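Side-chain contacts in NAD-dependent epimerase/dehydratase (Veillonella parvula DSM 2008, PDB 3R6D), which probably binds a nicotinamide adenine dinucleotide cofactor on a Rossmann-type fold and probably acts as an NAD-dependent epimerase or dehydratase: residues R38-K41 / T42-P45; S86-A89 / S90-K93; G113-P116 / V117-K121; G134-Q137 / A138-V141. All coordinates share one frame; numbering follows the deposited sequence. Where two conformers were deposited one is given.

Contact 1 of 4, residues R38-K41 / T42-P45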
# COMPACT_ATOMS: atom_id res chain seq x y z
N ARG A 38 -0.25 9.87 -13.66
CA ARG A 38 -0.08 10.20 -15.08
C ARG A 38 -1.21 9.55 -15.87
O ARG A 38 -1.45 8.35 -15.71
CB ARG A 38 1.28 9.68 -15.52
CG ARG A 38 1.55 9.89 -17.00
CD ARG A 38 2.79 9.13 -17.46
NE ARG A 38 2.57 7.68 -17.47
CZ ARG A 38 3.10 6.80 -16.61
NH1 ARG A 38 3.88 7.19 -15.59
NH2 ARG A 38 2.81 5.52 -16.77
N GLN A 39 -1.89 10.32 -16.72
CA GLN A 39 -2.96 9.77 -17.59
C GLN A 39 -3.98 8.96 -16.82
O GLN A 39 -4.51 7.98 -17.33
CB GLN A 39 -2.40 8.96 -18.78
CG GLN A 39 -1.65 9.86 -19.76
CD GLN A 39 -2.59 10.91 -20.35
OE1 GLN A 39 -3.70 10.57 -20.81
NE2 GLN A 39 -2.14 12.15 -20.39
N LEU A 40 -4.30 9.39 -15.61
CA LEU A 40 -5.22 8.60 -14.79
C LEU A 40 -6.62 8.59 -15.39
O LEU A 40 -7.38 7.65 -15.14
CB LEU A 40 -5.29 9.11 -13.36
CG LEU A 40 -3.99 8.94 -12.56
CD1 LEU A 40 -4.30 9.27 -11.12
CD2 LEU A 40 -3.42 7.56 -12.69
N LYS A 41 -7.00 9.60 -16.17
CA LYS A 41 -8.37 9.60 -16.70
C LYS A 41 -8.57 8.53 -17.78
O LYS A 41 -9.72 8.22 -18.12
CB LYS A 41 -8.77 10.98 -17.22
CG LYS A 41 -8.73 12.08 -16.16
CD LYS A 41 -9.11 13.44 -16.78
CE LYS A 41 -9.15 14.55 -15.77
NZ LYS A 41 -9.86 15.73 -16.34
N THR A 42 -7.49 7.93 -18.31
CA THR A 42 -7.63 6.80 -19.19
C THR A 42 -7.22 5.48 -18.53
O THR A 42 -7.73 4.44 -18.91
CB THR A 42 -6.85 6.99 -20.52
OG1 THR A 42 -5.45 6.85 -20.26
CG2 THR A 42 -7.20 8.36 -21.17
N ARG A 43 -6.32 5.51 -17.56
CA ARG A 43 -5.81 4.27 -16.97
C ARG A 43 -6.72 3.70 -15.88
O ARG A 43 -6.53 2.56 -15.44
CB ARG A 43 -4.42 4.55 -16.37
CG ARG A 43 -3.40 4.86 -17.45
CD ARG A 43 -2.12 5.38 -16.84
NE ARG A 43 -1.41 4.37 -16.09
CZ ARG A 43 -0.46 4.64 -15.20
NH1 ARG A 43 -0.17 5.90 -14.90
NH2 ARG A 43 0.20 3.65 -14.61
N ILE A 44 -7.65 4.50 -15.39
CA ILE A 44 -8.56 4.09 -14.32
C ILE A 44 -9.96 4.12 -14.94
O ILE A 44 -10.26 5.02 -15.71
CB ILE A 44 -8.36 5.04 -13.11
CG1 ILE A 44 -6.93 4.87 -12.53
CG2 ILE A 44 -9.36 4.76 -12.02
CD1 ILE A 44 -6.63 5.77 -11.34
N PRO A 45 -10.83 3.14 -14.59
CA PRO A 45 -12.10 3.06 -15.29
C PRO A 45 -13.05 4.18 -14.95
O PRO A 45 -12.96 4.81 -13.89
CB PRO A 45 -12.65 1.69 -14.88
CG PRO A 45 -12.02 1.41 -13.63
CD PRO A 45 -10.64 2.00 -13.68
O HOH W 1 1.25 7.20 -12.27
O HOH W 2 -4.01 8.17 -22.02
O HOH W 3 -11.84 6.68 -17.12
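Arg43 folds its side chain back over the turn that Arg38 and Gln39 open. Its CB and CG run past Gln39 O, CG at 3.3 Å, and CD then lies 3.2 Å from Arg38 O. A bend at chi3 (68°) brings NH1 round to the same carbonyl: NH1 donates to Arg38 O over 2.9 Å with an N-H...O angle of 163°, and the oxygen lies close to the guanidinium plane. The whole group is thereby laid flat on the guanidinium of Arg38, the centres 4.4 Å apart and the planes 13° from parallel. Arg38 NH2 and Arg43 NH1 are the nearest of the stacked nitrogens. A water accepts from Arg43 NH1 and, weakly, from Arg38 N. The pair sits just beyond strand 33-37 in a family with a Rossmann fold, where the end of the second strand usually lies beside the adenosine part of the cofactor; two arginines so placed would suit a cofactor phosphate, though no ligand is bound to confirm this. Gln39 occupies the N-cap position of the short helix 40-43, and its backbone O accepts from both Thr42 N and Arg43 N. A second water joins Gln39 OE1 to Thr42 OG1. Leu40 and Ile44 lie side by side, pointing the same way, and both touch Leu35 of strand 33-37; Leu40 CD2 is 3.9 Å from Ile44 CD1.

Contact 2 of 4, residues S86-A89 / S90-K93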
# COMPACT_ATOMS: atom_id res chain seq x y z
N SER A 86 14.52 7.13 -3.86
CA SER A 86 14.39 8.55 -4.19
C SER A 86 12.93 8.98 -4.34
O SER A 86 12.59 10.07 -3.90
CB SER A 86 15.22 8.90 -5.41
OG SER A 86 14.76 8.12 -6.49
N ASP A 87 12.09 8.15 -4.94
CA ASP A 87 10.64 8.47 -4.99
C ASP A 87 10.05 8.51 -3.60
O ASP A 87 9.29 9.39 -3.26
CB ASP A 87 9.83 7.54 -5.88
CG ASP A 87 10.11 7.75 -7.35
OD1 ASP A 87 10.75 8.76 -7.72
OD2 ASP A 87 9.65 6.90 -8.13
N MSE A 88 10.44 7.56 -2.76
CA MSE A 88 9.94 7.58 -1.39
C MSE A 88 10.42 8.82 -0.66
O MSE A 88 9.67 9.43 0.08
CB MSE A 88 10.41 6.32 -0.65
CG MSE A 88 9.68 5.99 0.65
SE MSE A 88 7.81 5.40 0.45
CE MSE A 88 7.53 6.96 1.19
N ALA A 89 11.66 9.23 -0.92
CA ALA A 89 12.17 10.43 -0.28
C ALA A 89 11.39 11.66 -0.74
O ALA A 89 11.10 12.56 0.07
CB ALA A 89 13.68 10.61 -0.54
N SER A 90 11.07 11.70 -2.03
CA SER A 90 10.28 12.83 -2.54
C SER A 90 8.88 12.88 -1.92
O SER A 90 8.37 13.97 -1.61
CB SER A 90 10.18 12.77 -4.05
OG SER A 90 11.45 12.98 -4.62
N ILE A 91 8.26 11.70 -1.73
CA ILE A 91 6.95 11.60 -1.09
C ILE A 91 7.05 12.06 0.37
O ILE A 91 6.27 12.86 0.82
CB ILE A 91 6.41 10.16 -1.20
CG1 ILE A 91 6.08 9.86 -2.66
CG2 ILE A 91 5.18 9.98 -0.29
CD1 ILE A 91 5.86 8.40 -2.93
N VAL A 92 8.04 11.54 1.09
CA VAL A 92 8.21 11.95 2.46
C VAL A 92 8.40 13.47 2.59
O VAL A 92 7.82 14.09 3.48
CB VAL A 92 9.39 11.18 3.09
CG1 VAL A 92 9.86 11.81 4.37
CG2 VAL A 92 9.00 9.70 3.35
N LYS A 93 9.21 14.04 1.70
CA LYS A 93 9.46 15.48 1.69
C LYS A 93 8.17 16.25 1.45
O LYS A 93 7.89 17.22 2.13
CB LYS A 93 10.54 15.84 0.67
CG LYS A 93 10.74 17.35 0.49
CD LYS A 93 11.73 17.62 -0.62
CE LYS A 93 13.17 17.56 -0.11
NZ LYS A 93 14.09 18.30 -1.03
O HOH W 4 12.02 11.43 -7.03
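Met88, a selenomethionine, meets Ile91 and Val92 in an apolar contact one turn along helix 85-96, which follows strand 76-79 in the Rossmann-type fold and leads on to strand 102-108. This is the helix of a beta-alpha-beta crossover, since strands 76-79 and 102-108 are parallel neighbours in the sheet. Regular i to i+4 backbone bonds hold the turn: Ser90 N to Ser86 O, Ile91 N to Asp87 O, Val92 N to Met88 O and Lys93 N to Ala89 O. The straightest of the four is Val92 N to Met88 O, at 171°.

The Met88 chain leaves with CG opposite the backbone N (chi1 -164°) and bends at chi2 and again at chi3, which carries its terminal methyl onward to the next turn of the helix. There CE reaches CG2 of Val92 at 3.8 Å and CG2 of Ile91 at 4.1 Å, crossing both branched side chains at a slant. Val92 CG2 also lies 3.3 Å from Met88 O, close beside the carbonyl that its own N-H binds. This apolar side is covered by helix 129-144, where Ala138, Val141 and Leu142 touch Met88, while Ile91 touches Phe61.

Ser86 OG is hydrogen-bonded to Ser84 OG, just before helix 85-96, and Asp87 OD1 has a weak bond from Gln62 NE2. One water spans the turn, donating to Asp87 OD1 at 3.0 Å and hydrogen-bonded to Ser90 OG at 2.9 Å.

Contact 3 of 4, residues G113-P116 / V117-K121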
# COMPACT_ATOMS: atom_id res chain seq x y z
N GLY A 113 13.90 -10.91 6.80
CA GLY A 113 14.22 -12.30 7.18
C GLY A 113 13.03 -13.14 7.62
O GLY A 113 13.18 -14.12 8.36
N GLU A 114 11.83 -12.80 7.15
CA GLU A 114 10.65 -13.40 7.74
C GLU A 114 10.15 -14.64 7.00
O GLU A 114 9.33 -15.38 7.56
CB GLU A 114 9.52 -12.34 7.95
CG GLU A 114 8.82 -11.83 6.70
CD GLU A 114 9.47 -10.64 6.04
OE1 GLU A 114 10.71 -10.64 5.82
OE2 GLU A 114 8.73 -9.71 5.66
N PHE A 115 10.55 -14.87 5.75
CA PHE A 115 10.07 -16.04 5.01
C PHE A 115 10.89 -17.27 5.38
O PHE A 115 12.10 -17.17 5.62
CB PHE A 115 10.24 -15.82 3.49
CG PHE A 115 9.12 -15.08 2.78
CD1 PHE A 115 7.80 -15.11 3.21
CD2 PHE A 115 9.40 -14.44 1.59
CE1 PHE A 115 6.78 -14.46 2.47
CE2 PHE A 115 8.39 -13.81 0.87
CZ PHE A 115 7.07 -13.84 1.29
N PRO A 116 10.29 -18.46 5.34
CA PRO A 116 11.04 -19.71 5.47
C PRO A 116 11.91 -19.95 4.25
O PRO A 116 11.73 -19.30 3.21
CB PRO A 116 9.94 -20.75 5.62
CG PRO A 116 8.78 -20.19 4.84
CD PRO A 116 8.88 -18.67 5.00
N VAL A 117 12.83 -20.91 4.35
CA VAL A 117 13.91 -21.04 3.39
C VAL A 117 13.43 -21.19 1.95
O VAL A 117 13.89 -20.46 1.03
CB VAL A 117 14.86 -22.21 3.77
CG1 VAL A 117 15.83 -22.49 2.64
CG2 VAL A 117 15.65 -21.87 5.02
N ALA A 118 12.54 -22.16 1.70
CA ALA A 118 12.16 -22.47 0.32
C ALA A 118 11.38 -21.32 -0.32
O ALA A 118 11.66 -20.92 -1.45
CB ALA A 118 11.39 -23.77 0.23
N LEU A 119 10.44 -20.75 0.42
CA LEU A 119 9.67 -19.63 -0.10
C LEU A 119 10.53 -18.39 -0.30
O LEU A 119 10.34 -17.64 -1.27
CB LEU A 119 8.49 -19.34 0.83
CG LEU A 119 7.56 -18.17 0.48
CD1 LEU A 119 6.90 -18.33 -0.90
CD2 LEU A 119 6.47 -18.03 1.58
N GLU A 120 11.50 -18.17 0.59
CA GLU A 120 12.42 -17.05 0.42
C GLU A 120 13.19 -17.23 -0.88
O GLU A 120 13.31 -16.29 -1.68
CB GLU A 120 13.37 -16.96 1.60
CG GLU A 120 14.27 -15.74 1.48
CD GLU A 120 15.31 -15.71 2.55
OE1 GLU A 120 15.03 -15.20 3.64
OE2 GLU A 120 16.44 -16.20 2.29
N LYS A 121 13.79 -18.41 -1.08
CA LYS A 121 14.60 -18.63 -2.29
C LYS A 121 13.75 -18.48 -3.54
O LYS A 121 14.17 -17.83 -4.51
CB LYS A 121 15.25 -20.02 -2.25
CG LYS A 121 16.09 -20.30 -3.48
CD LYS A 121 16.84 -21.64 -3.32
CE LYS A 121 17.56 -22.06 -4.59
NZ LYS A 121 16.59 -22.33 -5.70
O HOH W 5 12.78 -13.62 4.13
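Phe115 and Leu119 form the tight half of this contact, where the loop after strand 102-108 turns into helix 117-125. Leu119 CD2 stands over one face of the Phe115 ring in a CH-pi contact, 4.0 Å from the ring centroid and 27° off the normal. The methyl is shifted toward the rim, so that CD1 of Phe115 is its nearest ring atom at 3.6 Å. With CG opposite the backbone N (chi1 179°), the leucine chain is directed across the ring. Both residues are buried. Pro116 fills in beside them, its CG 4.1 Å from Leu119 CB, and Phe115 CB packs on Glu120 CB at 3.8 Å.

Pro116 holds the N-cap position, and its carbonyl takes the first i to i+4 bond of the helix: Glu120 N donates to Pro116 O over 2.9 Å, nearly along the C=O axis.

The other half is looser and more polar. The exposed Ala118 side chain makes no close contact with the loop, and Val117 meets it only through its CB. The carboxylate at the end of the extended Glu120 chain is linked to the loop by a water, which accepts from Phe115 N at 3.0 Å and donates to Glu120 OE1 at 2.8 Å.

Around this junction, Phe175 meets the Phe115 ring edge-to-face, and Pro116 touches Asn176. Glu114 ties the loop back to the sheet through a salt bridge from OE2 to NH1 of Arg153 on strand 148-158, while helix 117-125 runs onward to helix 129-144.

Contact 4 of 4, residues G134-Q137 / A138-V141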
# COMPACT_ATOMS: atom_id res chain seq x y z
N GLY A 134 15.48 -1.67 -4.62
CA GLY A 134 14.66 -0.46 -4.61
C GLY A 134 13.58 -0.56 -3.52
O GLY A 134 13.32 0.41 -2.80
N GLU A 135 12.95 -1.75 -3.39
CA GLU A 135 11.99 -1.94 -2.29
C GLU A 135 12.64 -1.76 -0.92
O GLU A 135 12.08 -1.11 -0.03
CB GLU A 135 11.31 -3.32 -2.39
CG GLU A 135 10.29 -3.41 -3.54
CD GLU A 135 8.87 -3.07 -3.16
OE1 GLU A 135 8.46 -3.24 -1.99
OE2 GLU A 135 8.15 -2.64 -4.08
N ARG A 136 13.84 -2.32 -0.76
CA ARG A 136 14.54 -2.14 0.50
C ARG A 136 14.83 -0.65 0.81
O ARG A 136 14.62 -0.18 1.94
CB ARG A 136 15.84 -2.96 0.50
CG ARG A 136 16.53 -2.97 1.81
CD ARG A 136 17.75 -3.86 1.77
NE ARG A 136 17.38 -5.27 1.75
CZ ARG A 136 17.61 -6.11 0.74
NH1 ARG A 136 18.23 -5.69 -0.37
NH2 ARG A 136 17.24 -7.39 0.86
N GLN A 137 15.32 0.09 -0.20
CA GLN A 137 15.65 1.49 0.01
C GLN A 137 14.40 2.33 0.32
O GLN A 137 14.45 3.16 1.21
CB GLN A 137 16.42 2.06 -1.20
CG GLN A 137 17.87 1.51 -1.25
CD GLN A 137 18.75 2.13 -2.34
OE1 GLN A 137 18.28 2.35 -3.45
NE2 GLN A 137 20.05 2.38 -2.02
N ALA A 138 13.29 2.09 -0.39
CA ALA A 138 12.02 2.79 -0.12
C ALA A 138 11.51 2.54 1.30
O ALA A 138 11.12 3.47 2.01
CB ALA A 138 10.97 2.39 -1.12
N ARG A 139 11.61 1.27 1.72
CA ARG A 139 11.24 0.91 3.07
C ARG A 139 12.09 1.65 4.10
O ARG A 139 11.56 2.24 5.05
CB ARG A 139 11.39 -0.59 3.27
CG ARG A 139 11.24 -0.94 4.74
CD ARG A 139 11.90 -2.21 5.06
NE ARG A 139 13.35 -2.10 5.05
CZ ARG A 139 14.13 -3.16 5.14
NH1 ARG A 139 13.58 -4.38 5.24
NH2 ARG A 139 15.44 -3.00 5.17
N ASN A 140 13.42 1.65 3.90
CA ASN A 140 14.32 2.35 4.82
C ASN A 140 14.01 3.82 4.91
O ASN A 140 13.97 4.37 6.00
CB ASN A 140 15.78 2.15 4.41
CG ASN A 140 16.25 0.71 4.56
OD1 ASN A 140 15.57 -0.11 5.20
ND2 ASN A 140 17.40 0.40 3.98
N VAL A 141 13.75 4.47 3.75
CA VAL A 141 13.44 5.90 3.78
C VAL A 141 12.19 6.14 4.64
O VAL A 141 12.12 7.08 5.43
CB VAL A 141 13.25 6.48 2.35
CG1 VAL A 141 12.61 7.88 2.40
CG2 VAL A 141 14.62 6.54 1.63
O HOH W 6 16.64 -5.62 4.58
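The guanidinium groups of Arg136 and Arg139 stand with their planes 69° apart, so these arginines do not stack although their chains run alongside each other. Arg136 CG lies 3.5 Å from Arg139 NH2, in an oblique approach to the guanidinium, and 4.1 Å from Asn140 ND2. At the edge of the Arg139 group is the carboxamide of Asn140, gripped side-on by two nitrogens that share one oxygen. NE donates to Asn140 OD1 over 3.0 Å and NH2 to the same atom over 2.9 Å, with OD1 only about 5° out of the guanidinium plane. A bend at chi3 (72°) brings NE and NH2 of Arg139 to Asn140 OD1. A water lies at the edge of the Arg136 group and links Arg136 NE and Arg139 NH2, 4.5 Å apart, accepting from both. Arg139 NH1 has a further partner in Leu111 O, which helps fix the rotation of the group.

Beneath these side chains the backbone bonds Ala138 N to Gly134 O, Arg139 N to Glu135 O, Asn140 N to Arg136 O and Val141 N to Gln137 O are all between 2.9 and 3.0 Å long. Glu135 is hydrogen-bonded to Ser107 OG on strand 102-108, and Ala138 and Val141 pack on helix 85-96. With Arg136, Arg139 and Asn140 gathered by their i, i+3 and i+4 spacing, this is an amphipathic alpha-helix flanking the parallel sheet of a Rossmann-type fold.

Overall arrangement
The four contacts follow one another along a chain of the NAD(P)H-binding Rossmann type. Contacts 2 and 4 are the only pair that touch: their centres are about 10 Å apart, with Met88 CG 3.2 Å from Ala138 O and Val92 CG2 4.1 Å from Val141 CG1, so helices 85-96 and 129-144 pack together. Contact 3 begins the helix preceding that of contact 4, nearest atoms about 7 Å apart. Contact 1, after strand 33-37, lies about 9 Å from contact 2 at the nearest atoms and, with centres about 36 Å apart, across the chain's centre from contact 3. No cofactor is bound; by analogy with other Rossmann folds, contact 1 probably lies close to the adenosine end of its site.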